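Local structure of putative carboxylesterase (Lactobacillus plantarum WCFS1, 3BJR) at residues A32-Y37 against V109-Q114; I54-G59 against H136-Y141; P101-G106 against A150-V155. The protein probably hydrolyses carboxylic ester bonds, as a putative carboxylesterase with the alpha/beta-hydrolase fold. One frame throughout, in Å; residues are numbered along the deposited sequence. Where two conformers were deposited one is given.

Overall arrangement
Contacts 1 and 2 set helices on one face of the mixed beta-sheet, and contact 3 joins those helices to each other; the centres are about 13 to 14 Å apart. Contact 1 joins strand 33-38 to the C-terminal end of helix 100-114, and contact 2 joins strand 50-56 to the beginning of helix 133-153. Along the chain the first members come as 32-37, 54-59 and 101-106, followed in the same order by 109-114, 136-141 and 150-155, so every pair of contacts crosses. Direct packing, such as V109 on I54 and Y141 on G106, joins them into one continuous packed region between the sheet and its helices, consistent with the helical cover of an alpha/beta-hydrolase sheet.

Contact 1 (A32-Y37 against V109-Q114); sequences AQLTGY and VNLLRQ
L34 reaches from its strand to two successive leucines of the helix, and a single methyl does all the touching. Its CD2 lies 3.7 Å from CD2 of L111, and the same L34 CD2 is also 3.7 Å from CD1 of L112, so this one carbon is shared between two neighbours on the helix surface. The side chains of L34 and L111 run alongside each other in opposing directions, overlapping at their ends, whereas those of L34 and L112 run obliquely to one another. The contact is purely apolar and small, burying 95 Å² in total, and the CA atoms of L34 and L111 are 9.7 Å apart.

Two outstretched side chains bridge this gap. L34 holds CG anti to its backbone N (chi1 -164°), and CD2 is the branch lying anti to CA, so it forms the far end of the side chain. L111 is extended likewise (chi1 -174°) and meets L34 with CD2, also anti to its CA. The CB of L112 leaves the helix at a slant, and the end of the side chain, through CD1, comes in close to L34.

Further out, the strand is fixed by backbone hydrogen bonds on both edges: L34 and G36 pair with Q25 and I23, while Q33, T35 and Y37 pair with E87, Y85 and A83. R113 N bonds to V109 O at 3.1 Å, an i to i-4 bond of the helical turn that carries L111 and L112. F84 touches both L34 and L112, and L112 also rests on A52 and I54. This is helix-on-sheet packing, as expected of the apolar layer under a helix in an alpha/beta-hydrolase fold: helix 100-114 lies against three adjoining strands, 33-38, 82-87 and 50-56, with L27 packing on L111 beside them.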
loop_
_atom_site.group_PDB
_atom_site.type_symbol
_atom_site.label_atom_id
_atom_site.label_comp_id
_atom_site.label_asym_id
_atom_site.label_seq_id
_atom_site.Cartn_x
_atom_site.Cartn_y
_atom_site.Cartn_z
ATOM N N ALA A 32 16.925 -28.857 -3.563
ATOM C CA ALA A 32 16.394 -27.703 -4.282
ATOM C C ALA A 32 16.948 -27.656 -5.711
ATOM O O ALA A 32 18.090 -28.052 -5.974
ATOM C CB ALA A 32 16.671 -26.427 -3.538
ATOM N N GLN A 33 16.108 -27.152 -6.603
ATOM C CA GLN A 33 16.468 -27.007 -7.980
ATOM C C GLN A 33 16.086 -25.631 -8.435
ATOM O O GLN A 33 15.290 -24.917 -7.795
ATOM C CB GLN A 33 15.808 -28.080 -8.830
ATOM C CG GLN A 33 16.246 -29.450 -8.402
ATOM C CD GLN A 33 15.951 -30.488 -9.412
ATOM O OE1 GLN A 33 14.906 -30.460 -10.047
ATOM N NE2 GLN A 33 16.867 -31.428 -9.566
ATOM N N LEU A 34 16.781 -25.220 -9.480
ATOM C CA LEU A 34 16.535 -23.941 -10.108
ATOM C C LEU A 34 16.235 -24.106 -11.592
ATOM O O LEU A 34 16.852 -24.920 -12.278
ATOM C CB LEU A 34 17.776 -23.088 -9.903
ATOM C CG LEU A 34 17.822 -21.589 -10.083
ATOM C CD1 LEU A 34 16.897 -20.888 -9.111
ATOM C CD2 LEU A 34 19.300 -21.179 -9.903
ATOM N N THR A 35 15.227 -23.372 -12.065
ATOM C CA THR A 35 14.876 -23.343 -13.476
ATOM C C THR A 35 15.069 -21.913 -13.920
ATOM O O THR A 35 14.670 -20.985 -13.201
ATOM C CB THR A 35 13.457 -23.765 -13.700
ATOM O OG1 THR A 35 13.336 -25.113 -13.253
ATOM C CG2 THR A 35 13.028 -23.600 -15.194
ATOM N N GLY A 36 15.677 -21.722 -15.086
ATOM C CA GLY A 36 15.929 -20.375 -15.589
ATOM C C GLY A 36 15.462 -20.176 -17.005
ATOM O O GLY A 36 15.469 -21.099 -17.818
ATOM N N TYR A 37 15.041 -18.961 -17.291
ATOM C CA TYR A 37 14.578 -18.536 -18.618
ATOM C C TYR A 37 15.462 -17.345 -18.998
ATOM O O TYR A 37 15.387 -16.248 -18.385
ATOM C CB TYR A 37 13.095 -18.139 -18.547
ATOM C CG TYR A 37 12.211 -19.282 -18.116
ATOM C CD1 TYR A 37 11.878 -20.290 -19.006
ATOM C CD2 TYR A 37 11.720 -19.370 -16.828
ATOM C CE1 TYR A 37 11.077 -21.339 -18.621
ATOM C CE2 TYR A 37 10.925 -20.438 -16.432
ATOM C CZ TYR A 37 10.603 -21.410 -17.339
ATOM O OH TYR A 37 9.826 -22.467 -16.991
ATOM N N VAL A 109 20.986 -17.470 -5.283
ATOM C CA VAL A 109 21.550 -16.122 -5.494
ATOM C C VAL A 109 23.059 -16.229 -5.763
ATOM O O VAL A 109 23.581 -15.633 -6.684
ATOM C CB VAL A 109 21.246 -15.156 -4.285
ATOM C CG1 VAL A 109 21.974 -13.784 -4.459
ATOM C CG2 VAL A 109 19.741 -14.998 -4.113
ATOM N N ASN A 110 23.747 -17.016 -4.962
ATOM C CA ASN A 110 25.147 -17.228 -5.138
ATOM C C ASN A 110 25.494 -17.818 -6.535
ATOM O O ASN A 110 26.451 -17.410 -7.147
ATOM C CB ASN A 110 25.644 -18.188 -4.055
ATOM C CG ASN A 110 27.130 -18.363 -4.070
ATOM O OD1 ASN A 110 27.870 -17.412 -4.227
ATOM N ND2 ASN A 110 27.577 -19.566 -3.809
ATOM N N LEU A 111 24.721 -18.777 -7.012
ATOM C CA LEU A 111 24.935 -19.398 -8.316
ATOM C C LEU A 111 24.725 -18.370 -9.389
ATOM O O LEU A 111 25.476 -18.325 -10.338
ATOM C CB LEU A 111 23.948 -20.527 -8.528
ATOM C CG LEU A 111 24.080 -21.420 -9.773
ATOM C CD1 LEU A 111 25.260 -22.327 -9.617
ATOM C CD2 LEU A 111 22.814 -22.219 -9.968
ATOM N N LEU A 112 23.676 -17.554 -9.280
ATOM C CA LEU A 112 23.459 -16.495 -10.276
ATOM C C LEU A 112 24.662 -15.558 -10.376
ATOM O O LEU A 112 25.088 -15.269 -11.462
ATOM C CB LEU A 112 22.164 -15.706 -10.046
ATOM C CG LEU A 112 20.915 -16.243 -10.730
ATOM C CD1 LEU A 112 20.459 -17.655 -10.256
ATOM C CD2 LEU A 112 19.805 -15.174 -10.671
ATOM N N ARG A 113 25.192 -15.083 -9.246
ATOM C CA ARG A 113 26.381 -14.206 -9.259
ATOM C C ARG A 113 27.652 -14.807 -9.782
ATOM O O ARG A 113 28.485 -14.103 -10.379
ATOM C CB ARG A 113 26.747 -13.737 -7.886
ATOM C CG ARG A 113 25.953 -12.682 -7.502
ATOM C CD ARG A 113 26.639 -11.659 -6.661
ATOM N NE ARG A 113 25.640 -10.571 -6.606
ATOM C CZ ARG A 113 24.573 -10.527 -5.810
ATOM N NH1 ARG A 113 24.373 -11.431 -4.858
ATOM N NH2 ARG A 113 23.748 -9.514 -5.922
ATOM N N GLN A 114 27.836 -16.080 -9.456
ATOM C CA GLN A 114 28.928 -16.839 -9.950
ATOM C C GLN A 114 28.883 -16.984 -11.453
ATOM O O GLN A 114 29.929 -17.086 -12.072
ATOM C CB GLN A 114 28.889 -18.263 -9.358
ATOM C CG GLN A 114 29.209 -18.291 -7.852
ATOM C CD GLN A 114 29.322 -19.686 -7.299
ATOM O OE1 GLN A 114 28.652 -20.611 -7.765
ATOM N NE2 GLN A 114 30.195 -19.850 -6.300
#

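Contact 2 (I54-G59 against H136-Y141); sequences IIVPGG and HIVALY
V56 meets I137 and V138 with a different methyl for each, straddling two consecutive residues of the helix. The tighter half is the valine pair: CG2 of V56 is 3.6 Å from CG2 of V138, and CB of V56 is only a little farther from that V138 methyl, at 3.8 Å. The looser half lies on I137, whose CD1 is 3.9 Å from V56 CG1 and whose CG2 stands 4.1 Å from the same V56 methyl. V56 places CG1 anti to its backbone N (chi1 -175°) and CG2 beside it, which divides the two methyls between the two partners.

All three residues are buried, so the looser side still faces protein: Y88 touches both V56 and I137, and P101 packs on I137. Beyond V56 the chain leaves the sheet, and P57, G58 and G59 draw away from the helix; P57 O bonds to the Y88 hydroxyl and G58 N to Q68 OE1.

V138 also touches P128 and borders a GxSxG sequence (G130, S132, G134) that would fit the nucleophile elbow of an alpha/beta hydrolase. The contact lies near the centre of the chain, where strand 50-56, paired with strands 82-87 and 125-131, has helix 133-153 over one face and, through I55, helix 66-77 over the other.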
loop_
_atom_site.group_PDB
_atom_site.type_symbol
_atom_site.label_atom_id
_atom_site.label_comp_id
_atom_site.label_asym_id
_atom_site.label_seq_id
_atom_site.Cartn_x
_atom_site.Cartn_y
_atom_site.Cartn_z
ATOM N N ILE A 54 14.386 -14.040 -9.257
ATOM C CA ILE A 54 14.282 -15.439 -8.787
ATOM C C ILE A 54 12.924 -15.553 -8.087
ATOM O O ILE A 54 12.738 -15.012 -7.007
ATOM C CB ILE A 54 15.363 -15.899 -7.741
ATOM C CG1 ILE A 54 16.816 -15.610 -8.227
ATOM C CG2 ILE A 54 15.109 -17.409 -7.363
ATOM C CD1 ILE A 54 17.887 -15.617 -7.110
ATOM N N ILE A 55 11.983 -16.232 -8.722
ATOM C CA ILE A 55 10.636 -16.445 -8.188
ATOM C C ILE A 55 10.700 -17.517 -7.108
ATOM O O ILE A 55 11.233 -18.600 -7.357
ATOM C CB ILE A 55 9.652 -16.900 -9.306
ATOM C CG1 ILE A 55 9.580 -15.875 -10.448
ATOM C CG2 ILE A 55 8.174 -17.287 -8.753
ATOM C CD1 ILE A 55 8.912 -14.570 -10.119
ATOM N N VAL A 56 10.270 -17.185 -5.888
ATOM C CA VAL A 56 10.189 -18.157 -4.778
ATOM C C VAL A 56 8.669 -18.391 -4.610
ATOM O O VAL A 56 7.935 -17.536 -4.064
ATOM C CB VAL A 56 10.878 -17.674 -3.511
ATOM C CG1 VAL A 56 10.867 -18.785 -2.459
ATOM C CG2 VAL A 56 12.321 -17.215 -3.837
ATOM N N PRO A 57 8.165 -19.503 -5.163
ATOM C CA PRO A 57 6.727 -19.692 -5.184
ATOM C C PRO A 57 6.112 -20.154 -3.855
ATOM O O PRO A 57 6.822 -20.256 -2.820
ATOM C CB PRO A 57 6.549 -20.742 -6.286
ATOM C CG PRO A 57 7.756 -21.515 -6.229
ATOM C CD PRO A 57 8.863 -20.626 -5.830
ATOM N N GLY A 58 4.791 -20.364 -3.894
ATOM C CA GLY A 58 4.037 -20.831 -2.775
ATOM C C GLY A 58 4.044 -22.321 -2.758
ATOM O O GLY A 58 4.940 -22.962 -3.330
ATOM N N GLY A 59 3.005 -22.901 -2.157
ATOM C CA GLY A 59 2.877 -24.349 -2.095
ATOM C C GLY A 59 2.765 -24.954 -0.715
ATOM O O GLY A 59 2.752 -26.183 -0.597
ATOM N N HIS A 136 7.415 -15.337 2.842
ATOM C CA HIS A 136 7.958 -15.466 4.158
ATOM C C HIS A 136 9.453 -15.807 4.029
ATOM O O HIS A 136 10.285 -15.222 4.720
ATOM C CB HIS A 136 7.173 -16.536 4.906
ATOM C CG HIS A 136 7.534 -16.695 6.359
ATOM N ND1 HIS A 136 7.226 -17.831 7.065
ATOM C CD2 HIS A 136 8.187 -15.881 7.223
ATOM C CE1 HIS A 136 7.666 -17.711 8.308
ATOM N NE2 HIS A 136 8.240 -16.531 8.432
ATOM N N ILE A 137 9.764 -16.755 3.149
ATOM C CA ILE A 137 11.123 -17.164 2.833
ATOM C C ILE A 137 11.954 -15.980 2.396
ATOM O O ILE A 137 13.055 -15.789 2.884
ATOM C CB ILE A 137 11.159 -18.211 1.678
ATOM C CG1 ILE A 137 10.534 -19.562 2.114
ATOM C CG2 ILE A 137 12.611 -18.369 1.175
ATOM C CD1 ILE A 137 10.122 -20.477 0.940
ATOM N N VAL A 138 11.419 -15.192 1.457
ATOM C CA VAL A 138 12.126 -14.009 0.957
ATOM C C VAL A 138 12.287 -12.898 2.024
ATOM O O VAL A 138 13.370 -12.261 2.128
ATOM C CB VAL A 138 11.489 -13.507 -0.381
ATOM C CG1 VAL A 138 12.056 -12.166 -0.819
ATOM C CG2 VAL A 138 11.703 -14.582 -1.533
ATOM N N ALA A 139 11.245 -12.675 2.825
ATOM C CA ALA A 139 11.297 -11.691 3.943
ATOM C C ALA A 139 12.445 -12.043 4.930
ATOM O O ALA A 139 13.178 -11.184 5.408
ATOM C CB ALA A 139 9.959 -11.644 4.658
ATOM N N LEU A 140 12.576 -13.324 5.218
ATOM C CA LEU A 140 13.598 -13.799 6.093
ATOM C C LEU A 140 14.957 -13.793 5.424
ATOM O O LEU A 140 15.956 -13.603 6.104
ATOM C CB LEU A 140 13.301 -15.207 6.600
ATOM C CG LEU A 140 12.167 -15.398 7.602
ATOM C CD1 LEU A 140 11.954 -16.917 7.740
ATOM C CD2 LEU A 140 12.436 -14.743 9.015
ATOM N N TYR A 141 15.007 -14.028 4.114
ATOM C CA TYR A 141 16.252 -13.915 3.377
ATOM C C TYR A 141 16.791 -12.455 3.477
ATOM O O TYR A 141 17.990 -12.227 3.691
ATOM C CB TYR A 141 16.062 -14.340 1.900
ATOM C CG TYR A 141 17.376 -14.467 1.220
ATOM C CD1 TYR A 141 18.174 -15.602 1.425
ATOM C CD2 TYR A 141 17.864 -13.451 0.406
ATOM C CE1 TYR A 141 19.429 -15.716 0.816
ATOM C CE2 TYR A 141 19.113 -13.556 -0.177
ATOM C CZ TYR A 141 19.891 -14.680 0.038
ATOM O OH TYR A 141 21.103 -14.774 -0.562
#

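Contact 3 (P101-G106 against A150-V155); sequences PVLDLG and ATELNV
L103 and L153 pack where two helices meet, their CA atoms 7.2 Å apart, with E152 flanking them. Both leucines turn CG away from their own carbonyl carbon (chi1 -66° in L103 and -63° in L153), yet each is directed at a different part of the opposite helix. L103 sends CD2 to the aliphatic stem of E152, 3.6 Å from E152 CB and 4.1 Å from E152 CG, the two side chains passing at a slant. CB and CG of the glutamate lie against the leucine at this partly exposed edge; the chain then bends at chi2 (-63°).

L153 points instead into the backbone of the other helix. Its CD1 lies 3.8 Å from the carbonyl O of L103 and 3.9 Å from the carbonyl C of G106, while its other methyl, CD2, lies 4.3 Å from CB of L103. At G106, which has no side chain, L153 CD1 rests directly on the backbone.

Helix 133-153 stops just beyond these residues. N154, with positive phi, is the C-prime residue of a Schellman motif: V155 N bonds to A150 O at 2.9 Å, and a weak bond runs from N154 N to T151 O.

Elsewhere along the same interface, V102 touches V149, and L105 touches V138 and Y141. L153 also packs on R107 and on L160 of helix 157-160, and E152 on T187 and W188. Helix 100-114 thus packs against helix 133-153, with helix 157-160 set against the latter's C-terminal end.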
loop_
_atom_site.group_PDB
_atom_site.type_symbol
_atom_site.label_atom_id
_atom_site.label_comp_id
_atom_site.label_asym_id
_atom_site.label_seq_id
_atom_site.Cartn_x
_atom_site.Cartn_y
_atom_site.Cartn_z
ATOM N N PRO A 101 14.625 -23.764 3.116
ATOM C CA PRO A 101 14.261 -22.945 1.949
ATOM C C PRO A 101 14.916 -21.586 1.838
ATOM O O PRO A 101 15.093 -21.090 0.717
ATOM C CB PRO A 101 12.756 -22.762 2.126
ATOM C CG PRO A 101 12.353 -23.973 2.898
ATOM C CD PRO A 101 13.432 -24.063 3.916
ATOM N N VAL A 102 15.262 -20.982 2.973
ATOM C CA VAL A 102 15.925 -19.688 3.001
ATOM C C VAL A 102 17.387 -19.877 2.550
ATOM O O VAL A 102 17.942 -19.054 1.813
ATOM C CB VAL A 102 15.902 -19.083 4.429
ATOM C CG1 VAL A 102 16.656 -17.795 4.436
ATOM C CG2 VAL A 102 14.462 -18.887 4.951
ATOM N N LEU A 103 18.001 -20.964 3.020
ATOM C CA LEU A 103 19.335 -21.345 2.636
ATOM C C LEU A 103 19.350 -21.675 1.138
ATOM O O LEU A 103 20.219 -21.197 0.425
ATOM C CB LEU A 103 19.801 -22.537 3.452
ATOM C CG LEU A 103 19.984 -22.315 4.944
ATOM C CD1 LEU A 103 20.474 -23.606 5.567
ATOM C CD2 LEU A 103 20.946 -21.160 5.245
ATOM N N ASP A 104 18.367 -22.451 0.674
ATOM C CA ASP A 104 18.226 -22.787 -0.760
ATOM C C ASP A 104 18.208 -21.514 -1.630
ATOM O O ASP A 104 18.767 -21.493 -2.716
ATOM C CB ASP A 104 16.923 -23.584 -1.015
ATOM C CG ASP A 104 16.962 -25.013 -0.504
ATOM O OD1 ASP A 104 18.066 -25.581 -0.360
ATOM O OD2 ASP A 104 15.856 -25.596 -0.319
ATOM N N LEU A 105 17.497 -20.486 -1.178
ATOM C CA LEU A 105 17.425 -19.197 -1.906
ATOM C C LEU A 105 18.837 -18.573 -1.969
ATOM O O LEU A 105 19.244 -18.038 -3.005
ATOM C CB LEU A 105 16.438 -18.251 -1.256
ATOM C CG LEU A 105 16.334 -16.821 -1.805
ATOM C CD1 LEU A 105 16.190 -16.856 -3.341
ATOM C CD2 LEU A 105 15.219 -16.011 -1.117
ATOM N N GLY A 106 19.592 -18.663 -0.874
ATOM C CA GLY A 106 20.976 -18.194 -0.849
ATOM C C GLY A 106 21.847 -18.934 -1.874
ATOM O O GLY A 106 22.668 -18.329 -2.593
ATOM N N ALA A 150 24.884 -16.526 5.202
ATOM C CA ALA A 150 26.321 -16.496 4.891
ATOM C C ALA A 150 27.114 -17.496 5.733
ATOM O O ALA A 150 27.952 -18.256 5.208
ATOM C CB ALA A 150 26.884 -15.064 5.081
ATOM N N THR A 151 26.832 -17.515 7.034
ATOM C CA THR A 151 27.569 -18.392 7.935
ATOM C C THR A 151 27.105 -19.848 7.772
ATOM O O THR A 151 27.940 -20.732 7.790
ATOM C CB THR A 151 27.540 -17.876 9.389
ATOM O OG1 THR A 151 26.202 -17.723 9.814
ATOM C CG2 THR A 151 28.167 -16.503 9.481
ATOM N N GLU A 152 25.814 -20.117 7.548
ATOM C CA GLU A 152 25.369 -21.518 7.297
ATOM C C GLU A 152 25.905 -22.072 5.976
ATOM O O GLU A 152 26.290 -23.230 5.896
ATOM C CB GLU A 152 23.842 -21.676 7.304
ATOM C CG GLU A 152 23.202 -21.673 8.662
ATOM C CD GLU A 152 23.698 -22.846 9.471
ATOM O OE1 GLU A 152 23.414 -24.006 9.081
ATOM O OE2 GLU A 152 24.405 -22.586 10.467
ATOM N N LEU A 153 25.912 -21.256 4.936
ATOM C CA LEU A 153 26.439 -21.706 3.643
ATOM C C LEU A 153 27.941 -21.541 3.526
ATOM O O LEU A 153 28.546 -22.070 2.607
ATOM C CB LEU A 153 25.782 -20.924 2.511
ATOM C CG LEU A 153 24.286 -21.110 2.381
ATOM C CD1 LEU A 153 23.833 -20.286 1.241
ATOM C CD2 LEU A 153 23.921 -22.592 2.198
ATOM N N ASN A 154 28.535 -20.802 4.460
ATOM C CA ASN A 154 29.933 -20.483 4.422
ATOM C C ASN A 154 30.245 -19.827 3.083
ATOM O O ASN A 154 31.129 -20.261 2.351
ATOM C CB ASN A 154 30.783 -21.730 4.692
ATOM C CG ASN A 154 32.232 -21.404 4.853
ATOM O OD1 ASN A 154 32.573 -20.332 5.355
ATOM N ND2 ASN A 154 33.104 -22.317 4.425
ATOM N N VAL A 155 29.488 -18.784 2.776
ATOM C CA VAL A 155 29.619 -18.011 1.552
ATOM C C VAL A 155 29.760 -16.573 2.025
ATOM O O VAL A 155 29.135 -16.184 3.011
ATOM C CB VAL A 155 28.382 -18.196 0.619
ATOM C CG1 VAL A 155 28.284 -17.095 -0.490
ATOM C CG2 VAL A 155 28.388 -19.610 0.040
#